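Local coordinates for minor capsid protein (Cafeteriavirus-dependent mavirus, PDB 6G42) that builds, as a pentamer of single jelly-roll subunits, the pentons that probably close the vertices of the virophage capsid, at residues 158-161 with 162-165; 181-185 with 186-190; 42-45 with 46-49; 256-259 with 260-263; 289-292 with 293-297. All coordinates share one frame; numbering follows the deposited sequence.

Interactions 1 and 2 lie in one half of the chain and touch each other, Phe-158 packing on Val-181, whereas interactions 3, 4 and 5 cluster in the other half, around the sheet that contains strands 49-62, 248-264 and 296-305. Interactions 1, 4 and 5 are buried; interaction 2 lies on the surface and interaction 3 is partly buried. Aromatic faces organise interactions 1 and 3, each with an aliphatic carbon over the ring centre. Tight turns define interactions 4 and 5, and a backbone-to-carboxylate bond closes interaction 2. Interactions 1, 4 and 5 also carry hydrogen bonds to neighbouring subunits, so local geometry and pentamer contacts coincide there.

Interaction 1: 158-161 with 162-165; sequences FNDD and MRVD
Asn-159 N-caps the short helix 160-165, while Phe-158, at the end of strand 154-158, packs on Met-162 of the first turn. This apolar side is tightly packed. Met-162 CE stands over the middle of the Phe-158 ring, 3.6 Å from the centroid and only 9° off the ring normal, which identifies a CH-pi contact. Met-162 SD sits farther out above the ring, 4.9 Å from that centroid, as a Met-aromatic contact. Bends at chi2 (-82°) and again at chi3 fold the thioether back so that its methyl reaches the ring.

The acidic side is looser within the helix turn: Asp-160 OD1 remains 5.8 Å from Arg-163 NE, too far for an ion pair. The second subunit covers this side, where Asp-160 OD2 and Asp-161 OD1 accept from its Gln-294 NE2, and Asp-161 alone stays partly exposed. Of the two bonds to Asn-159, the side-chain cap is the weak one, Met-162 N to OD1 at 3.4 Å, with the amide steadied by a bond from Asn-159 ND2 to Asp-72 O. The backbone bond belongs with the tight part, Arg-163 N meeting Asn-159 O at 2.8 Å with an N-H...O angle of 173°.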
loop_
_atom_site.group_PDB
_atom_site.type_symbol
_atom_site.label_atom_id
_atom_site.label_comp_id
_atom_site.label_asym_id
_atom_site.label_seq_id
_atom_site.Cartn_x
_atom_site.Cartn_y
_atom_site.Cartn_z
ATOM N N PHE C 158 -36.570 -3.350 -3.850
ATOM C CA PHE C 158 -35.792 -3.558 -2.622
ATOM C C PHE C 158 -36.324 -2.573 -1.583
ATOM O O PHE C 158 -36.456 -1.380 -1.870
ATOM C CB PHE C 158 -34.309 -3.219 -2.862
ATOM C CG PHE C 158 -33.477 -4.330 -3.478
ATOM C CD1 PHE C 158 -34.022 -5.302 -4.319
ATOM C CD2 PHE C 158 -32.105 -4.358 -3.247
ATOM C CE1 PHE C 158 -33.225 -6.290 -4.880
ATOM C CE2 PHE C 158 -31.306 -5.344 -3.809
ATOM C CZ PHE C 158 -31.868 -6.312 -4.627
ATOM N N ASN C 159 -36.612 -3.056 -0.375
ATOM C CA ASN C 159 -36.960 -2.163 0.747
ATOM C C ASN C 159 -35.696 -1.471 1.284
ATOM O O ASN C 159 -34.597 -1.725 0.790
ATOM C CB ASN C 159 -37.737 -2.907 1.848
ATOM C CG ASN C 159 -36.870 -3.839 2.674
ATOM O OD1 ASN C 159 -35.870 -4.366 2.197
ATOM N ND2 ASN C 159 -37.276 -4.077 3.916
ATOM N N ASP C 160 -35.847 -0.613 2.287
ATOM C CA ASP C 160 -34.743 0.247 2.723
ATOM C C ASP C 160 -33.545 -0.489 3.345
ATOM O O ASP C 160 -32.417 -0.022 3.219
ATOM C CB ASP C 160 -35.233 1.343 3.675
ATOM C CG ASP C 160 -34.253 2.510 3.780
ATOM O OD1 ASP C 160 -33.745 2.967 2.729
ATOM O OD2 ASP C 160 -33.984 2.963 4.917
ATOM N N ASP C 161 -33.775 -1.620 4.008
ATOM C CA ASP C 161 -32.660 -2.439 4.517
ATOM C C ASP C 161 -31.876 -3.110 3.381
ATOM O O ASP C 161 -30.646 -3.152 3.422
ATOM C CB ASP C 161 -33.138 -3.470 5.548
ATOM C CG ASP C 161 -33.349 -2.862 6.942
ATOM O OD1 ASP C 161 -33.533 -1.628 7.056
ATOM O OD2 ASP C 161 -33.332 -3.629 7.932
ATOM N N MET C 162 -32.589 -3.622 2.378
ATOM C CA MET C 162 -31.966 -4.170 1.164
ATOM C C MET C 162 -31.229 -3.081 0.380
ATOM O O MET C 162 -30.083 -3.263 -0.018
ATOM C CB MET C 162 -33.023 -4.819 0.263
ATOM C CG MET C 162 -33.540 -6.160 0.763
ATOM S SD MET C 162 -32.449 -7.530 0.345
ATOM C CE MET C 162 -32.819 -7.725 -1.394
ATOM N N ARG C 163 -31.910 -1.961 0.165
ATOM C CA ARG C 163 -31.334 -0.775 -0.477
ATOM C C ARG C 163 -29.955 -0.429 0.087
ATOM O O ARG C 163 -28.991 -0.295 -0.660
ATOM C CB ARG C 163 -32.293 0.411 -0.296
ATOM C CG ARG C 163 -31.769 1.788 -0.694
ATOM C CD ARG C 163 -31.625 1.925 -2.192
ATOM N NE ARG C 163 -31.432 3.326 -2.576
ATOM C CZ ARG C 163 -30.259 3.922 -2.784
ATOM N NH1 ARG C 163 -29.100 3.266 -2.654
ATOM N NH2 ARG C 163 -30.242 5.206 -3.132
ATOM N N VAL C 164 -29.874 -0.295 1.407
ATOM C CA VAL C 164 -28.637 0.123 2.069
ATOM C C VAL C 164 -27.539 -0.934 1.920
ATOM O O VAL C 164 -26.422 -0.616 1.492
ATOM C CB VAL C 164 -28.873 0.498 3.558
ATOM C CG1 VAL C 164 -27.564 0.815 4.270
ATOM C CG2 VAL C 164 -29.779 1.716 3.657
ATOM N N ASP C 165 -27.855 -2.183 2.253
ATOM C CA ASP C 165 -26.850 -3.254 2.246
ATOM C C ASP C 165 -26.427 -3.721 0.849
ATOM O O ASP C 165 -25.360 -4.321 0.710
ATOM C CB ASP C 165 -27.313 -4.434 3.102
ATOM C CG ASP C 165 -27.311 -4.115 4.598
ATOM O OD1 ASP C 165 -26.932 -2.989 4.999
ATOM O OD2 ASP C 165 -27.690 -5.001 5.386
#

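Interaction 2: 181-185 with 186-190; sequences VILNE and DVETQ
The surface connection between strands 179-181 and 187-189, which belong to two different antiparallel sheets, is closed by Glu-188 reaching back to Asn-184 and Leu-183. The defining bond runs from Asn-184 N to Glu-188 OE2, 2.9 Å long with an N-H...O angle of 150°. The donor approaches OE2 on its anti side and 26° out of the carboxylate plane. The next amide nitrogen, Glu-185 N, lies 3.2 Å from Glu-188 OE2. A bend at chi2 (-81°) turns the glutamate chain in the direction of the loop and brings OE2 to Asn-184 N.

The stem of Glu-188 makes the apolar half of the contact. Leu-183 CD2 approaches Glu-188 CB at 3.7 Å and Glu-188 CG at 3.9 Å, the two side chains running antiparallel past one another. Leu-183 also touches Ile-144 and Ile-156, which ties the loop to strands 141-145 and 154-158. At the apex, Asp-186 forms a salt bridge with Arg-151.

Glu-185 OE1 stands 4.7 Å from Glu-188 OE2, and the two like charges may weakly disfavour each other. The backbone N-H accepted by Glu-188 probably offsets part of that cost, so the carboxylate acts here as an acceptor that closes the loop.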
loop_
_atom_site.group_PDB
_atom_site.type_symbol
_atom_site.label_atom_id
_atom_site.label_comp_id
_atom_site.label_asym_id
_atom_site.label_seq_id
_atom_site.Cartn_x
_atom_site.Cartn_y
_atom_site.Cartn_z
ATOM N N VAL C 181 -35.063 -1.497 -8.767
ATOM C CA VAL C 181 -33.744 -1.880 -9.269
ATOM C C VAL C 181 -33.724 -1.682 -10.787
ATOM O O VAL C 181 -34.371 -2.427 -11.530
ATOM C CB VAL C 181 -33.397 -3.343 -8.908
ATOM C CG1 VAL C 181 -32.022 -3.732 -9.440
ATOM C CG2 VAL C 181 -33.440 -3.539 -7.399
ATOM N N ILE C 182 -32.978 -0.673 -11.233
ATOM C CA ILE C 182 -32.823 -0.369 -12.655
ATOM C C ILE C 182 -31.890 -1.397 -13.308
ATOM O O ILE C 182 -30.731 -1.527 -12.909
ATOM C CB ILE C 182 -32.296 1.072 -12.852
ATOM C CG1 ILE C 182 -33.376 2.077 -12.418
ATOM C CG2 ILE C 182 -31.902 1.330 -14.306
ATOM C CD1 ILE C 182 -32.869 3.486 -12.181
ATOM N N LEU C 183 -32.407 -2.105 -14.314
ATOM C CA LEU C 183 -31.669 -3.155 -15.026
ATOM C C LEU C 183 -31.698 -2.906 -16.534
ATOM O O LEU C 183 -32.776 -2.795 -17.116
ATOM C CB LEU C 183 -32.294 -4.518 -14.728
ATOM C CG LEU C 183 -32.373 -4.938 -13.260
ATOM C CD1 LEU C 183 -33.241 -6.177 -13.104
ATOM C CD2 LEU C 183 -30.983 -5.183 -12.695
ATOM N N ASN C 184 -30.520 -2.828 -17.157
ATOM C CA ASN C 184 -30.385 -2.584 -18.609
ATOM C C ASN C 184 -29.798 -3.726 -19.449
ATOM O O ASN C 184 -29.816 -3.643 -20.680
ATOM C CB ASN C 184 -29.541 -1.325 -18.838
ATOM C CG ASN C 184 -30.304 -0.050 -18.538
ATOM O OD1 ASN C 184 -31.403 0.161 -19.054
ATOM N ND2 ASN C 184 -29.726 0.813 -17.712
ATOM N N GLU C 185 -29.279 -4.771 -18.804
ATOM C CA GLU C 185 -28.608 -5.880 -19.505
ATOM C C GLU C 185 -28.967 -7.228 -18.880
ATOM O O GLU C 185 -29.560 -7.279 -17.797
ATOM C CB GLU C 185 -27.092 -5.667 -19.503
ATOM C CG GLU C 185 -26.682 -4.255 -19.912
ATOM C CD GLU C 185 -25.203 -4.099 -20.196
ATOM O OE1 GLU C 185 -24.386 -4.784 -19.544
ATOM O OE2 GLU C 185 -24.861 -3.267 -21.064
ATOM N N ASP C 186 -28.617 -8.310 -19.582
ATOM C CA ASP C 186 -28.948 -9.683 -19.153
ATOM C C ASP C 186 -28.460 -9.929 -17.734
ATOM O O ASP C 186 -29.252 -10.242 -16.844
ATOM C CB ASP C 186 -28.335 -10.742 -20.094
ATOM C CG ASP C 186 -29.233 -11.103 -21.285
ATOM O OD1 ASP C 186 -30.404 -10.673 -21.345
ATOM O OD2 ASP C 186 -28.757 -11.849 -22.168
ATOM N N VAL C 187 -27.155 -9.755 -17.545
ATOM C CA VAL C 187 -26.500 -9.925 -16.250
ATOM C C VAL C 187 -26.032 -8.551 -15.762
ATOM O O VAL C 187 -25.105 -7.972 -16.330
ATOM C CB VAL C 187 -25.304 -10.903 -16.359
ATOM C CG1 VAL C 187 -24.609 -11.087 -15.013
ATOM C CG2 VAL C 187 -25.768 -12.253 -16.897
ATOM N N GLU C 188 -26.693 -8.037 -14.723
ATOM C CA GLU C 188 -26.317 -6.769 -14.072
ATOM C C GLU C 188 -25.669 -7.042 -12.710
ATOM O O GLU C 188 -26.166 -7.857 -11.930
ATOM C CB GLU C 188 -27.541 -5.862 -13.895
ATOM C CG GLU C 188 -28.029 -5.191 -15.177
ATOM C CD GLU C 188 -27.241 -3.947 -15.576
ATOM O OE1 GLU C 188 -26.179 -3.654 -14.982
ATOM O OE2 GLU C 188 -27.697 -3.248 -16.506
ATOM N N THR C 189 -24.569 -6.342 -12.437
ATOM C CA THR C 189 -23.768 -6.548 -11.224
ATOM C C THR C 189 -23.586 -5.232 -10.464
ATOM O O THR C 189 -23.744 -4.154 -11.029
ATOM C CB THR C 189 -22.391 -7.191 -11.558
ATOM O OG1 THR C 189 -21.624 -7.364 -10.358
ATOM C CG2 THR C 189 -21.591 -6.354 -12.554
ATOM N N GLN C 190 -23.268 -5.346 -9.176
ATOM C CA GLN C 190 -22.945 -4.196 -8.322
ATOM C C GLN C 190 -21.739 -3.441 -8.876
ATOM O O GLN C 190 -20.817 -4.060 -9.404
ATOM C CB GLN C 190 -22.601 -4.682 -6.906
ATOM C CG GLN C 190 -23.772 -5.159 -6.061
ATOM C CD GLN C 190 -23.345 -5.612 -4.663
ATOM O OE1 GLN C 190 -22.660 -6.622 -4.513
ATOM N NE2 GLN C 190 -23.757 -4.871 -3.636
#

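Interaction 3: 42-45 with 46-49; sequences ILDP and DKNY
Asp-46 and Pro-45 meet at the tip of the loop that leads from strand 33-37 into strand 49-62. Their side chains touch only loosely, Asp-46 OD1 lying 4.3 Å from Pro-45 CG, and both residues are exposed.

Lys-47 comes next and runs alongside Asp-44 in the same direction. Its CE is 3.7 Å from Asp-44 OD2, yet a bend at chi4 (-101°) leaves Lys-47 NZ 5.0 Å from that oxygen; any attraction between the charged ends is probably weak, and no salt bridge forms. The backbone bond of Asn-48 to Ile-306 places the loop beside the end of strand 296-305.

Tyr-49, the first residue of strand 49-62, carries the main contact. Leu-43 CD2 stands over the ring centre, 3.7 Å from the centroid of Tyr-49 and 9° off its normal, a CH-pi contact; Leu-43 CB adds a second approach of 3.8 Å to Tyr-49 CE1. Asp-44 O sits near the ring plane at the edge, 3.6 Å from Tyr-49 CE1. Beyond the ring, Asp-44 N donates to Tyr-49 OH at 3.2 Å with an angle of 153°. Ile-9 and Phe-303 also pack on both Leu-43 and Tyr-49.

Tyr-49 OH is also hydrogen-bonded to Gln-7 OE1. The hydroxyl thus bridges the loop and Gln-7, accepting from the Asp-44 amide and probably donating to the Gln-7 carbonyl.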
loop_
_atom_site.group_PDB
_atom_site.type_symbol
_atom_site.label_atom_id
_atom_site.label_comp_id
_atom_site.label_asym_id
_atom_site.label_seq_id
_atom_site.Cartn_x
_atom_site.Cartn_y
_atom_site.Cartn_z
ATOM N N ILE C 42 5.576 -11.355 38.645
ATOM C CA ILE C 42 5.966 -10.931 37.298
ATOM C C ILE C 42 6.659 -9.561 37.305
ATOM O O ILE C 42 7.687 -9.383 36.646
ATOM C CB ILE C 42 4.734 -10.911 36.359
ATOM C CG1 ILE C 42 4.123 -12.316 36.258
ATOM C CG2 ILE C 42 5.109 -10.419 34.964
ATOM C CD1 ILE C 42 2.664 -12.330 35.863
ATOM N N LEU C 43 6.091 -8.618 38.058
ATOM C CA LEU C 43 6.554 -7.220 38.108
ATOM C C LEU C 43 7.294 -6.872 39.412
ATOM O O LEU C 43 7.115 -7.535 40.440
ATOM C CB LEU C 43 5.352 -6.284 37.945
ATOM C CG LEU C 43 4.459 -6.517 36.722
ATOM C CD1 LEU C 43 3.175 -5.709 36.833
ATOM C CD2 LEU C 43 5.201 -6.173 35.442
ATOM N N ASP C 44 8.125 -5.830 39.356
ATOM C CA ASP C 44 8.772 -5.276 40.556
ATOM C C ASP C 44 7.744 -4.494 41.378
ATOM O O ASP C 44 6.877 -3.828 40.800
ATOM C CB ASP C 44 9.920 -4.318 40.197
ATOM C CG ASP C 44 11.073 -5.001 39.477
ATOM O OD1 ASP C 44 10.887 -6.107 38.925
ATOM O OD2 ASP C 44 12.178 -4.412 39.455
ATOM N N PRO C 45 7.829 -4.568 42.723
ATOM C CA PRO C 45 6.930 -3.753 43.553
ATOM C C PRO C 45 7.281 -2.257 43.595
ATOM O O PRO C 45 6.399 -1.439 43.842
ATOM C CB PRO C 45 7.058 -4.389 44.940
ATOM C CG PRO C 45 8.403 -5.023 44.945
ATOM C CD PRO C 45 8.678 -5.458 43.538
ATOM N N ASP C 46 8.542 -1.906 43.343
ATOM C CA ASP C 46 8.999 -0.507 43.420
ATOM C C ASP C 46 8.647 0.382 42.216
ATOM O O ASP C 46 8.794 1.604 42.307
ATOM C CB ASP C 46 10.517 -0.455 43.650
ATOM C CG ASP C 46 10.938 -1.041 45.000
ATOM O OD1 ASP C 46 10.101 -1.142 45.926
ATOM O OD2 ASP C 46 12.127 -1.396 45.138
ATOM N N LYS C 47 8.191 -0.215 41.110
ATOM C CA LYS C 47 7.902 0.523 39.862
ATOM C C LYS C 47 6.413 0.535 39.500
ATOM O O LYS C 47 5.630 -0.264 40.015
ATOM C CB LYS C 47 8.690 -0.079 38.697
ATOM C CG LYS C 47 10.203 -0.043 38.865
ATOM C CD LYS C 47 10.885 -0.932 37.837
ATOM C CE LYS C 47 12.391 -1.024 38.032
ATOM N NZ LYS C 47 13.138 -0.157 37.080
ATOM N N ASN C 48 6.049 1.460 38.613
ATOM C CA ASN C 48 4.723 1.504 37.979
ATOM C C ASN C 48 4.832 1.074 36.521
ATOM O O ASN C 48 5.810 1.405 35.848
ATOM C CB ASN C 48 4.144 2.919 38.035
ATOM C CG ASN C 48 3.711 3.324 39.429
ATOM O OD1 ASN C 48 3.280 2.493 40.231
ATOM N ND2 ASN C 48 3.807 4.614 39.721
ATOM N N TYR C 49 3.810 0.371 36.033
ATOM C CA TYR C 49 3.834 -0.227 34.694
ATOM C C TYR C 49 2.626 0.110 33.828
ATOM O O TYR C 49 1.518 0.312 34.323
ATOM C CB TYR C 49 3.920 -1.743 34.800
ATOM C CG TYR C 49 5.200 -2.242 35.411
ATOM C CD1 TYR C 49 5.353 -2.303 36.794
ATOM C CD2 TYR C 49 6.260 -2.664 34.611
ATOM C CE1 TYR C 49 6.529 -2.770 37.365
ATOM C CE2 TYR C 49 7.441 -3.134 35.172
ATOM C CZ TYR C 49 7.570 -3.187 36.550
ATOM O OH TYR C 49 8.730 -3.654 37.114
#

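Interaction 4: 256-259 with 260-263; sequences ENSS and NKYH
Ser-258 and Lys-261 close a type I beta turn that interrupts strand 248-264. Among the backbone bonds, Lys-261 N reaches Ser-258 O at 3.1 Å with an N-H...O angle of 165°. The donor lies 64° out of the carbonyl plane, so it comes from above the group. Two inverse gamma turns flank this bond: Ser-258 is the centre of one, with a weak bond from Ser-259 N to Asn-257 O, and Lys-261 is the centre of the other, where Tyr-262 N donates to Asn-260 O at 2.7 Å. A beta turn with an inverse gamma turn at each end thus breaks the strand.

Side-chain hydrogen bonding is slight. Asn-257 OD1 receives Ser-258 N at 2.7 Å, but the 126° angle makes this bond weak, and the link from Ser-258 OG to the same oxygen is weak as well.

Van der Waals contact comes from the lysine stem, which runs past the serine: Lys-261 CD and CG are each 3.7 Å from Ser-258 CB. A bend at chi4 then turns the ammonium group, leaving Lys-261 NZ 4.1 Å from Ser-258 OG; its ion pairs with Glu-54 and Glu-55 of the second subunit are long and weak. The Tyr-262 ring lies obliquely to Ser-259 O, and its OH bonds Glu-304.

Glu-256 O is hydrogen-bonded to Ser-258 OG of the third subunit, and Glu-256 packs on its own counterpart there. Such like-on-like contacts are consistent with a segment close to the pentamer axis, where small polar groups and turn backbone meet across the interface.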
loop_
_atom_site.group_PDB
_atom_site.type_symbol
_atom_site.label_atom_id
_atom_site.label_comp_id
_atom_site.label_asym_id
_atom_site.label_seq_id
_atom_site.Cartn_x
_atom_site.Cartn_y
_atom_site.Cartn_z
ATOM N N GLU C 256 1.923 -1.794 14.958
ATOM C CA GLU C 256 2.621 -0.775 14.153
ATOM C C GLU C 256 1.831 0.543 14.045
ATOM O O GLU C 256 2.374 1.555 13.592
ATOM C CB GLU C 256 2.965 -1.331 12.758
ATOM C CG GLU C 256 1.781 -1.625 11.834
ATOM C CD GLU C 256 1.995 -2.864 10.969
ATOM O OE1 GLU C 256 3.075 -2.995 10.358
ATOM O OE2 GLU C 256 1.082 -3.712 10.901
ATOM N N ASN C 257 0.563 0.516 14.473
ATOM C CA ASN C 257 -0.359 1.669 14.379
ATOM C C ASN C 257 -0.772 2.267 15.737
ATOM O O ASN C 257 -0.721 3.486 15.909
ATOM C CB ASN C 257 -1.608 1.309 13.543
ATOM C CG ASN C 257 -2.357 0.087 14.068
ATOM O OD1 ASN C 257 -1.896 -0.603 14.982
ATOM N ND2 ASN C 257 -3.518 -0.187 13.481
ATOM N N SER C 258 -1.158 1.417 16.691
ATOM C CA SER C 258 -1.713 1.855 17.987
ATOM C C SER C 258 -0.634 2.112 19.057
ATOM O O SER C 258 -0.590 1.439 20.097
ATOM C CB SER C 258 -2.737 0.833 18.501
ATOM O OG SER C 258 -3.757 0.585 17.546
ATOM N N SER C 259 0.221 3.101 18.792
ATOM C CA SER C 259 1.236 3.574 19.748
ATOM C C SER C 259 0.610 3.931 21.097
ATOM O O SER C 259 1.195 3.651 22.141
ATOM C CB SER C 259 1.990 4.799 19.193
ATOM O OG SER C 259 2.800 4.469 18.075
ATOM N N ASN C 260 -0.583 4.527 21.057
ATOM C CA ASN C 260 -1.312 4.939 22.262
ATOM C C ASN C 260 -1.981 3.819 23.078
ATOM O O ASN C 260 -2.371 4.081 24.214
ATOM C CB ASN C 260 -2.392 5.973 21.899
ATOM C CG ASN C 260 -1.817 7.327 21.524
ATOM O OD1 ASN C 260 -0.873 7.811 22.148
ATOM N ND2 ASN C 260 -2.414 7.966 20.528
ATOM N N LYS C 261 -2.114 2.598 22.543
ATOM C CA LYS C 261 -2.944 1.547 23.198
ATOM C C LYS C 261 -2.314 0.913 24.458
ATOM O O LYS C 261 -2.003 -0.282 24.509
ATOM C CB LYS C 261 -3.428 0.485 22.193
ATOM C CG LYS C 261 -4.785 0.818 21.596
ATOM C CD LYS C 261 -5.375 -0.317 20.769
ATOM C CE LYS C 261 -6.838 -0.053 20.418
ATOM N NZ LYS C 261 -7.085 1.266 19.755
ATOM N N TYR C 262 -2.189 1.748 25.486
ATOM C CA TYR C 262 -1.621 1.391 26.771
ATOM C C TYR C 262 -2.736 1.357 27.818
ATOM O O TYR C 262 -3.752 2.054 27.693
ATOM C CB TYR C 262 -0.572 2.430 27.178
ATOM C CG TYR C 262 0.780 2.308 26.493
ATOM C CD1 TYR C 262 1.652 1.268 26.812
ATOM C CD2 TYR C 262 1.209 3.258 25.556
ATOM C CE1 TYR C 262 2.897 1.159 26.207
ATOM C CE2 TYR C 262 2.457 3.157 24.948
ATOM C CZ TYR C 262 3.297 2.106 25.277
ATOM O OH TYR C 262 4.532 1.989 24.680
ATOM N N HIS C 263 -2.538 0.539 28.850
ATOM C CA HIS C 263 -3.426 0.496 30.018
ATOM C C HIS C 263 -2.601 0.473 31.285
ATOM O O HIS C 263 -1.559 -0.178 31.330
ATOM C CB HIS C 263 -4.317 -0.735 29.964
ATOM C CG HIS C 263 -5.261 -0.724 28.813
ATOM N ND1 HIS C 263 -6.402 0.045 28.804
ATOM C CD2 HIS C 263 -5.215 -1.351 27.616
ATOM C CE1 HIS C 263 -7.030 -0.120 27.654
ATOM N NE2 HIS C 263 -6.332 -0.965 26.917
#

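Interaction 5: 289-292 with 293-297; sequences LTLL and PQTVI
Thr-295 OG1 has two partners: Leu-292 N donates to it at 2.8 Å with an N-H...O angle of 156°, and it is also hydrogen-bonded to Lys-60 O of strand 49-62. With chi1 at -61°, OG1 lies beside the backbone nitrogen of Thr-295, facing Leu-292, while the methyl CG2 turns to Leu-291. The reciprocal backbone bond, Thr-295 N to Leu-292 O, is weak at 3.4 Å although fairly straight at 165°; it closes the type I beta turn from Leu-292 to Thr-295. Leu-292 O takes a further bond from Ser-17 OG.

The apolar part lies along the other branch of the threonine. Leu-291 CD2 touches Thr-295 CG2 at 3.7 Å, the side chains crossing at about a right angle, and the same Leu-291 CD2 comes within 4.1 Å of Ile-297 CD1. Leu-21 and Ala-22 of helix 19-22 also pack on Leu-291. In the turn itself, Leu-292 CB meets the ring of Pro-293 at CD, 3.4 Å away.

Gln-294 folds back through a bend at chi2, placing its OE1 3.4 Å from Leu-292 CB, and its NE2 bonds Asp-160 and Asp-161 of the third subunit.

The turn thus carries the chain from strand 286-288 into strand 296-305, in two separate antiparallel sheets of the jelly-roll half. Because Thr-295 OG1 accepts the Leu-292 amide, its proton is probably directed to Lys-60 O, so one buried hydroxyl satisfies a loop N-H and a strand carbonyl together.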
loop_
_atom_site.group_PDB
_atom_site.type_symbol
_atom_site.label_atom_id
_atom_site.label_comp_id
_atom_site.label_asym_id
_atom_site.label_seq_id
_atom_site.Cartn_x
_atom_site.Cartn_y
_atom_site.Cartn_z
ATOM N N LEU C 289 -14.727 -16.060 21.183
ATOM C CA LEU C 289 -13.975 -16.718 20.120
ATOM C C LEU C 289 -13.740 -18.180 20.522
ATOM O O LEU C 289 -13.238 -18.448 21.619
ATOM C CB LEU C 289 -12.633 -16.012 19.887
ATOM C CG LEU C 289 -11.709 -16.601 18.807
ATOM C CD1 LEU C 289 -12.345 -16.493 17.429
ATOM C CD2 LEU C 289 -10.353 -15.911 18.837
ATOM N N THR C 290 -14.083 -19.114 19.635
ATOM C CA THR C 290 -14.024 -20.546 19.965
ATOM C C THR C 290 -12.940 -21.281 19.183
ATOM O O THR C 290 -12.563 -20.866 18.095
ATOM C CB THR C 290 -15.393 -21.239 19.765
ATOM O OG1 THR C 290 -15.773 -21.182 18.389
ATOM C CG2 THR C 290 -16.473 -20.566 20.615
ATOM N N LEU C 291 -12.450 -22.375 19.763
ATOM C CA LEU C 291 -11.392 -23.201 19.165
ATOM C C LEU C 291 -11.924 -24.183 18.109
ATOM O O LEU C 291 -13.047 -24.692 18.214
ATOM C CB LEU C 291 -10.663 -24.005 20.251
ATOM C CG LEU C 291 -9.880 -23.216 21.301
ATOM C CD1 LEU C 291 -9.513 -24.090 22.490
ATOM C CD2 LEU C 291 -8.632 -22.615 20.689
ATOM N N LEU C 292 -11.097 -24.415 17.089
ATOM C CA LEU C 292 -11.200 -25.584 16.220
ATOM C C LEU C 292 -10.153 -26.596 16.700
ATOM O O LEU C 292 -9.291 -26.254 17.513
ATOM C CB LEU C 292 -10.937 -25.202 14.761
ATOM C CG LEU C 292 -11.830 -24.112 14.168
ATOM C CD1 LEU C 292 -11.367 -23.738 12.770
ATOM C CD2 LEU C 292 -13.283 -24.558 14.149
ATOM N N PRO C 293 -10.216 -27.846 16.207
ATOM C CA PRO C 293 -9.129 -28.788 16.504
ATOM C C PRO C 293 -7.741 -28.336 16.008
ATOM O O PRO C 293 -6.727 -28.671 16.632
ATOM C CB PRO C 293 -9.572 -30.067 15.784
ATOM C CG PRO C 293 -11.049 -29.973 15.739
ATOM C CD PRO C 293 -11.349 -28.516 15.545
ATOM N N GLN C 294 -7.724 -27.548 14.929
ATOM C CA GLN C 294 -6.501 -27.123 14.241
ATOM C C GLN C 294 -6.003 -25.731 14.668
ATOM O O GLN C 294 -4.997 -25.252 14.159
ATOM C CB GLN C 294 -6.744 -27.132 12.724
ATOM C CG GLN C 294 -7.354 -28.427 12.179
ATOM C CD GLN C 294 -8.880 -28.481 12.256
ATOM O OE1 GLN C 294 -9.509 -27.683 12.947
ATOM N NE2 GLN C 294 -9.476 -29.432 11.544
ATOM N N THR C 295 -6.700 -25.097 15.607
ATOM C CA THR C 295 -6.411 -23.725 16.017
ATOM C C THR C 295 -5.095 -23.624 16.778
ATOM O O THR C 295 -4.864 -24.360 17.734
ATOM C CB THR C 295 -7.540 -23.156 16.912
ATOM O OG1 THR C 295 -8.777 -23.142 16.182
ATOM C CG2 THR C 295 -7.224 -21.733 17.388
ATOM N N VAL C 296 -4.242 -22.709 16.333
ATOM C CA VAL C 296 -3.095 -22.259 17.113
ATOM C C VAL C 296 -3.285 -20.779 17.380
ATOM O O VAL C 296 -3.695 -20.030 16.498
ATOM C CB VAL C 296 -1.753 -22.500 16.400
ATOM C CG1 VAL C 296 -0.584 -22.004 17.255
ATOM C CG2 VAL C 296 -1.590 -23.982 16.098
ATOM N N ILE C 297 -2.997 -20.376 18.612
ATOM C CA ILE C 297 -3.162 -18.995 19.039
ATOM C C ILE C 297 -1.874 -18.530 19.708
ATOM O O ILE C 297 -1.363 -19.206 20.589
ATOM C CB ILE C 297 -4.421 -18.848 19.919
ATOM C CG1 ILE C 297 -5.641 -18.898 18.996
ATOM C CG2 ILE C 297 -4.414 -17.539 20.700
ATOM C CD1 ILE C 297 -6.968 -19.031 19.680
#